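70 kDa protein (Xanthomonas sp., PDB 4B2N) carries two covalently bound c-type haems and probably cleaves poly(cis-1,4-isoprene) rubber oxidatively as a dioxygenase. Local coordinates at residues Y351-N356 and Y555-Y560; L16-Q21 and G363-H368. All coordinates share one frame; numbering follows the deposited sequence.

Contact 1: Y351-N356 and Y555-Y560; sequences YPKTIN and YSFASY
Pro352 and Lys353 meet the ring of Phe557, joining the loop between helices 333-345 and 357-369 to the loop between strands 536-538 and 560-561, which carries a short 3-10 turn at 557-559, away from both haems. The interface is small, burying 118 Å² over both sides, and no hydrogen bond crosses it. The backbones stay well apart: the closest pair of CA atoms, those of Pro352 and Phe557, are 9.9 Å from each other, so side chains alone span the gap. Pro352 brings its ring carbon CG within 3.9 Å of Phe557 CZ, an apolar touch at the far end of the phenyl group. Lys353 comes alongside, its chain running against the direction of the Phe557 side chain, and places NZ 3.9 Å from Phe557 CD2. Both partners approach the phenyl ring obliquely. The lysine is nearly extended through chi2 and chi3 and bends at chi4 (-107°), which turns the ammonium group off the line of the chain. In Phe557 a chi2 of -4° sets CD1 almost eclipsed with CA, and CD2 therefore projects away from its own backbone into the path of the lysine tip. The ammonium of Lys353 makes its cation-pi interaction with Trp562, whose indole also touches Pro352 and donates from NE1 to the carbonyl of Phe557. Asp554 OD2 hydrogen-bonds the hydroxyls of both Ser556 and Ser559. Within the turn, Ser556 OG receives a weak bond from Ala558 N, with an N-H...O angle of only 136°. The i to i+3 pattern that defines the 3-10 geometry rests on two backbone bonds, Ser559 N to Ser556 O and Tyr560 N to Phe557 O, each 3.0 Å long.

Contact 2: L16-Q21 and G363-H368; sequences LPLLDQ and GAVIYH
Leu18 packs on the helix at Ala364 and Val365 through two different parts of its side chain. Its CB lies 4.0 Å from Ala364 CB, while its CD1 reaches 3.9 Å from Val365 CG2, the leucine and valine side chains meeting at a slant. In Val365 CG1 is anti to the backbone N (chi1 179°), which leaves CG2 as the methyl that meets the leucine. Leu19 adds a looser touch: its CB points away from the helix, yet the branch turns back and brings CD2 to 4.4 Å from Ala364 CB. All of this is apolar, with 152 Å² buried in total, and the small alanine lets the chains come close, the CA atoms of Leu18 and Ala364 being 6.2 Å apart. Behind this first shell, the carbonyl of Ala364 is gripped twice by His368, from opposite faces of its plane. His368 N makes the helical bond to Ala364 O at 3.2 Å, and His368 ND1 adds a shorter one of 2.8 Å to the same oxygen. That ring bond is nearly straight at 167°, and the oxygen lies in the imidazole plane, 1° out of it, so the bond fixes how the ring is turned. On one imidazole face sits Tyr367 CD1, 3.3 Å above the plane. Further out, His368 NE2 bonds Tyr397 N and its ring stacks on His401, while Tyr367 OH hydrogen-bonds Gly395 O and its side chain touches Cys390. Ala364 and Leu19 also pack on Tyr658 of helix 649-660. Cys390 and Cys393 carry the second haem covalently and His394 ligates its iron; a helix packed on the C-terminal helix and followed by such a segment is consistent with a cytochrome c-like fold.

The two contacts come along the chain in the order 16-21, 351-356, 363-368, 555-560, so their segments alternate. Their centres are 21 Å apart. Helix 357-369 joins them: contact 1 contributes the loop that ends at its N-cap, Asn356, whose OD1 accepts from Leu359 N, and contact 2 uses its later turns. Both also lean on helix 649-660, through Ile355 and Ala364. They touch directly where Ile355 CD1 lies 3.9 Å from Gln21 NE2. Both lie far from the chain's centre, at about 24 and 28 Å from centre to centre; contact 1 is surface packing, whereas the Ala364 side chain of contact 2 is about 11 Å from a bound haem, so the shared helix runs from a surface loop to a haem's neighbourhood.

Contact 1: Y351-N356 and Y555-Y560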
loop_
_atom_site.group_PDB
_atom_site.type_symbol
_atom_site.label_atom_id
_atom_site.label_comp_id
_atom_site.label_asym_id
_atom_site.label_seq_id
_atom_site.Cartn_x
_atom_site.Cartn_y
_atom_site.Cartn_z
ATOM N N TYR A 351 -15.481 12.591 -8.451
ATOM C CA TYR A 351 -15.204 12.466 -9.877
ATOM C C TYR A 351 -15.405 13.810 -10.526
ATOM O O TYR A 351 -16.426 14.426 -10.236
ATOM C CB TYR A 351 -16.216 11.510 -10.420
ATOM C CG TYR A 351 -16.042 11.235 -11.871
ATOM C CD1 TYR A 351 -15.047 10.344 -12.306
ATOM C CD2 TYR A 351 -16.905 11.811 -12.824
ATOM C CE1 TYR A 351 -14.855 10.079 -13.650
ATOM C CE2 TYR A 351 -16.758 11.504 -14.176
ATOM C CZ TYR A 351 -15.744 10.635 -14.574
ATOM O OH TYR A 351 -15.599 10.333 -15.904
ATOM N N PRO A 352 -14.413 14.307 -11.325
ATOM C CA PRO A 352 -14.485 15.692 -11.777
ATOM C C PRO A 352 -15.264 15.881 -13.112
ATOM O O PRO A 352 -15.486 17.018 -13.534
ATOM C CB PRO A 352 -12.996 16.088 -11.910
ATOM C CG PRO A 352 -12.350 14.795 -12.334
ATOM C CD PRO A 352 -13.203 13.646 -11.827
ATOM N N LYS A 353 -15.697 14.800 -13.757
ATOM C CA LYS A 353 -16.446 14.971 -15.022
ATOM C C LYS A 353 -17.936 14.678 -14.934
ATOM O O LYS A 353 -18.506 14.455 -13.855
ATOM C CB LYS A 353 -15.753 14.202 -16.148
ATOM C CG LYS A 353 -14.396 14.872 -16.325
ATOM C CD LYS A 353 -13.624 14.530 -17.561
ATOM C CE LYS A 353 -12.216 15.068 -17.297
ATOM N NZ LYS A 353 -11.878 16.288 -18.060
ATOM N N THR A 354 -18.578 14.734 -16.096
ATOM C CA THR A 354 -20.002 14.603 -16.151
ATOM C C THR A 354 -20.451 13.153 -15.907
ATOM O O THR A 354 -19.807 12.196 -16.351
ATOM C CB THR A 354 -20.527 15.150 -17.516
ATOM O OG1 THR A 354 -21.897 14.794 -17.617
ATOM C CG2 THR A 354 -19.793 14.481 -18.705
ATOM N N ILE A 355 -21.551 12.999 -15.194
ATOM C CA ILE A 355 -22.111 11.698 -14.908
ATOM C C ILE A 355 -23.549 11.687 -15.395
ATOM O O ILE A 355 -24.293 12.637 -15.129
ATOM C CB ILE A 355 -22.132 11.375 -13.409
ATOM C CG1 ILE A 355 -20.687 11.367 -12.871
ATOM C CG2 ILE A 355 -22.757 10.017 -13.169
ATOM C CD1 ILE A 355 -20.544 11.047 -11.394
ATOM N N ASN A 356 -23.919 10.607 -16.058
ATOM C CA ASN A 356 -25.331 10.359 -16.486
ATOM C C ASN A 356 -26.045 9.745 -15.335
ATOM O O ASN A 356 -25.849 8.600 -15.062
ATOM C CB ASN A 356 -25.352 9.415 -17.677
ATOM C CG ASN A 356 -26.738 9.203 -18.247
ATOM O OD1 ASN A 356 -27.705 8.869 -17.563
ATOM N ND2 ASN A 356 -26.834 9.433 -19.523
ATOM N N TYR A 555 0.719 12.663 -16.014
ATOM C CA TYR A 555 -0.472 12.442 -15.096
ATOM C C TYR A 555 -1.563 13.483 -15.288
ATOM O O TYR A 555 -2.406 13.702 -14.410
ATOM C CB TYR A 555 -0.016 12.422 -13.623
ATOM C CG TYR A 555 0.757 13.666 -13.197
ATOM C CD1 TYR A 555 2.125 13.768 -13.432
ATOM C CD2 TYR A 555 0.129 14.718 -12.517
ATOM C CE1 TYR A 555 2.850 14.884 -12.998
ATOM C CE2 TYR A 555 0.848 15.859 -12.103
ATOM C CZ TYR A 555 2.176 15.941 -12.385
ATOM O OH TYR A 555 2.898 17.041 -11.977
ATOM N N SER A 556 -1.569 14.155 -16.442
ATOM C CA SER A 556 -2.575 15.166 -16.745
ATOM C C SER A 556 -3.908 14.497 -17.131
ATOM O O SER A 556 -3.947 13.261 -17.477
ATOM C CB SER A 556 -2.044 16.094 -17.863
ATOM O OG SER A 556 -2.299 15.499 -19.135
ATOM N N PHE A 557 -5.011 15.252 -17.055
ATOM C CA PHE A 557 -6.338 14.660 -17.383
ATOM C C PHE A 557 -6.362 14.045 -18.770
ATOM O O PHE A 557 -7.045 13.037 -18.983
ATOM C CB PHE A 557 -7.478 15.644 -17.232
ATOM C CG PHE A 557 -7.958 15.875 -15.794
ATOM C CD1 PHE A 557 -7.455 15.168 -14.693
ATOM C CD2 PHE A 557 -8.929 16.854 -15.551
ATOM C CE1 PHE A 557 -7.942 15.455 -13.398
ATOM C CE2 PHE A 557 -9.399 17.111 -14.292
ATOM C CZ PHE A 557 -8.932 16.382 -13.212
ATOM N N ALA A 558 -5.529 14.559 -19.685
ATOM C CA ALA A 558 -5.515 14.082 -21.106
ATOM C C ALA A 558 -4.992 12.646 -21.243
ATOM O O ALA A 558 -5.317 11.967 -22.217
ATOM C CB ALA A 558 -4.704 15.004 -22.004
ATOM N N SER A 559 -4.253 12.182 -20.245
ATOM C CA SER A 559 -3.718 10.835 -20.200
ATOM C C SER A 559 -4.657 9.862 -19.581
ATOM O O SER A 559 -4.422 8.682 -19.685
ATOM C CB SER A 559 -2.413 10.766 -19.449
ATOM O OG SER A 559 -1.456 11.541 -20.190
ATOM N N TYR A 560 -5.702 10.379 -18.936
ATOM C CA TYR A 560 -6.697 9.534 -18.291
ATOM C C TYR A 560 -7.834 9.297 -19.257
ATOM O O TYR A 560 -8.039 10.131 -20.158
ATOM C CB TYR A 560 -7.132 10.139 -16.945
ATOM C CG TYR A 560 -7.486 9.061 -15.902
ATOM C CD1 TYR A 560 -6.496 8.298 -15.320
ATOM C CD2 TYR A 560 -8.780 8.807 -15.559
ATOM C CE1 TYR A 560 -6.755 7.349 -14.374
ATOM C CE2 TYR A 560 -9.070 7.851 -14.576
ATOM C CZ TYR A 560 -8.070 7.109 -14.021
ATOM O OH TYR A 560 -8.346 6.192 -13.087
#

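Contact 2: L16-Q21 and G363-H368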
loop_
_atom_site.group_PDB
_atom_site.type_symbol
_atom_site.label_atom_id
_atom_site.label_comp_id
_atom_site.label_asym_id
_atom_site.label_seq_id
_atom_site.Cartn_x
_atom_site.Cartn_y
_atom_site.Cartn_z
ATOM N N LEU A 16 -35.634 5.450 -0.264
ATOM C CA LEU A 16 -34.176 5.837 -0.261
ATOM C C LEU A 16 -33.448 5.901 -1.609
ATOM O O LEU A 16 -33.784 5.143 -2.531
ATOM C CB LEU A 16 -33.425 4.852 0.622
ATOM C CG LEU A 16 -33.303 5.041 2.133
ATOM C CD1 LEU A 16 -33.057 6.487 2.572
ATOM C CD2 LEU A 16 -34.540 4.458 2.779
ATOM N N PRO A 17 -32.409 6.775 -1.735
ATOM C CA PRO A 17 -31.708 6.828 -3.013
ATOM C C PRO A 17 -30.843 5.601 -3.350
ATOM O O PRO A 17 -30.440 4.832 -2.460
ATOM C CB PRO A 17 -30.807 8.070 -2.869
ATOM C CG PRO A 17 -30.542 8.144 -1.400
ATOM C CD PRO A 17 -31.842 7.723 -0.757
ATOM N N LEU A 18 -30.574 5.429 -4.637
ATOM C CA LEU A 18 -29.619 4.425 -5.113
ATOM C C LEU A 18 -28.206 5.057 -5.074
ATOM O O LEU A 18 -27.239 4.415 -4.669
ATOM C CB LEU A 18 -29.971 3.965 -6.550
ATOM C CG LEU A 18 -31.165 3.033 -6.767
ATOM C CD1 LEU A 18 -31.558 2.927 -8.222
ATOM C CD2 LEU A 18 -30.963 1.647 -6.171
ATOM N N LEU A 19 -28.093 6.310 -5.488
ATOM C CA LEU A 19 -26.779 6.957 -5.592
ATOM C C LEU A 19 -26.449 7.551 -4.232
ATOM O O LEU A 19 -27.340 7.813 -3.411
ATOM C CB LEU A 19 -26.818 8.050 -6.654
ATOM C CG LEU A 19 -27.104 7.529 -8.057
ATOM C CD1 LEU A 19 -26.936 8.656 -9.075
ATOM C CD2 LEU A 19 -26.252 6.317 -8.434
ATOM N N ASP A 20 -25.169 7.735 -3.963
ATOM C CA ASP A 20 -24.758 8.338 -2.751
ATOM C C ASP A 20 -23.407 9.032 -2.992
ATOM O O ASP A 20 -22.381 8.574 -2.481
ATOM C CB ASP A 20 -24.536 7.225 -1.744
ATOM C CG ASP A 20 -24.107 7.746 -0.367
ATOM O OD1 ASP A 20 -24.275 8.909 -0.063
ATOM O OD2 ASP A 20 -23.662 6.991 0.467
ATOM N N GLN A 21 -23.399 10.125 -3.726
ATOM C CA GLN A 21 -22.160 10.872 -4.040
ATOM C C GLN A 21 -21.762 11.703 -2.800
ATOM O O GLN A 21 -22.584 12.246 -2.179
ATOM C CB GLN A 21 -22.433 11.726 -5.285
ATOM C CG GLN A 21 -22.961 10.840 -6.434
ATOM C CD GLN A 21 -23.773 11.583 -7.522
ATOM O OE1 GLN A 21 -25.015 11.713 -7.458
ATOM N NE2 GLN A 21 -23.068 12.034 -8.552
ATOM N N GLY A 363 -26.623 1.162 -13.282
ATOM C CA GLY A 363 -25.415 0.563 -12.722
ATOM C C GLY A 363 -25.544 0.241 -11.229
ATOM O O GLY A 363 -25.029 -0.757 -10.773
ATOM N N ALA A 364 -26.224 1.092 -10.482
ATOM C CA ALA A 364 -26.373 0.887 -9.073
ATOM C C ALA A 364 -27.121 -0.376 -8.844
ATOM O O ALA A 364 -26.795 -1.158 -7.967
ATOM C CB ALA A 364 -27.076 2.044 -8.438
ATOM N N VAL A 365 -28.142 -0.591 -9.673
ATOM C CA VAL A 365 -28.945 -1.781 -9.552
ATOM C C VAL A 365 -28.141 -3.019 -9.902
ATOM O O VAL A 365 -28.264 -4.035 -9.212
ATOM C CB VAL A 365 -30.243 -1.703 -10.423
ATOM C CG1 VAL A 365 -31.054 -2.998 -10.284
ATOM C CG2 VAL A 365 -31.108 -0.575 -9.896
ATOM N N ILE A 366 -27.380 -2.949 -11.002
ATOM C CA ILE A 366 -26.639 -4.075 -11.464
ATOM C C ILE A 366 -25.642 -4.383 -10.361
ATOM O O ILE A 366 -25.495 -5.532 -9.940
ATOM C CB ILE A 366 -25.911 -3.741 -12.770
ATOM C CG1 ILE A 366 -26.923 -3.635 -13.959
ATOM C CG2 ILE A 366 -24.923 -4.867 -13.109
ATOM C CD1 ILE A 366 -26.403 -2.695 -15.049
ATOM N N TYR A 367 -24.965 -3.333 -9.883
ATOM C CA TYR A 367 -23.918 -3.485 -8.832
ATOM C C TYR A 367 -24.447 -4.375 -7.673
ATOM O O TYR A 367 -23.803 -5.362 -7.266
ATOM C CB TYR A 367 -23.444 -2.095 -8.339
ATOM C CG TYR A 367 -22.402 -2.262 -7.213
ATOM C CD1 TYR A 367 -22.798 -2.516 -5.933
ATOM C CD2 TYR A 367 -21.045 -2.202 -7.473
ATOM C CE1 TYR A 367 -21.873 -2.743 -4.918
ATOM C CE2 TYR A 367 -20.131 -2.425 -6.474
ATOM C CZ TYR A 367 -20.538 -2.692 -5.223
ATOM O OH TYR A 367 -19.602 -2.921 -4.253
ATOM N N HIS A 368 -25.625 -4.032 -7.161
ATOM C CA HIS A 368 -26.172 -4.668 -5.961
ATOM C C HIS A 368 -27.012 -5.916 -6.241
ATOM O O HIS A 368 -27.234 -6.756 -5.347
ATOM C CB HIS A 368 -27.017 -3.638 -5.240
ATOM C CG HIS A 368 -26.223 -2.522 -4.642
ATOM N ND1 HIS A 368 -25.907 -1.375 -5.338
ATOM C CD2 HIS A 368 -25.627 -2.418 -3.388
ATOM C CE1 HIS A 368 -25.180 -0.573 -4.518
ATOM N NE2 HIS A 368 -25.031 -1.204 -3.328
#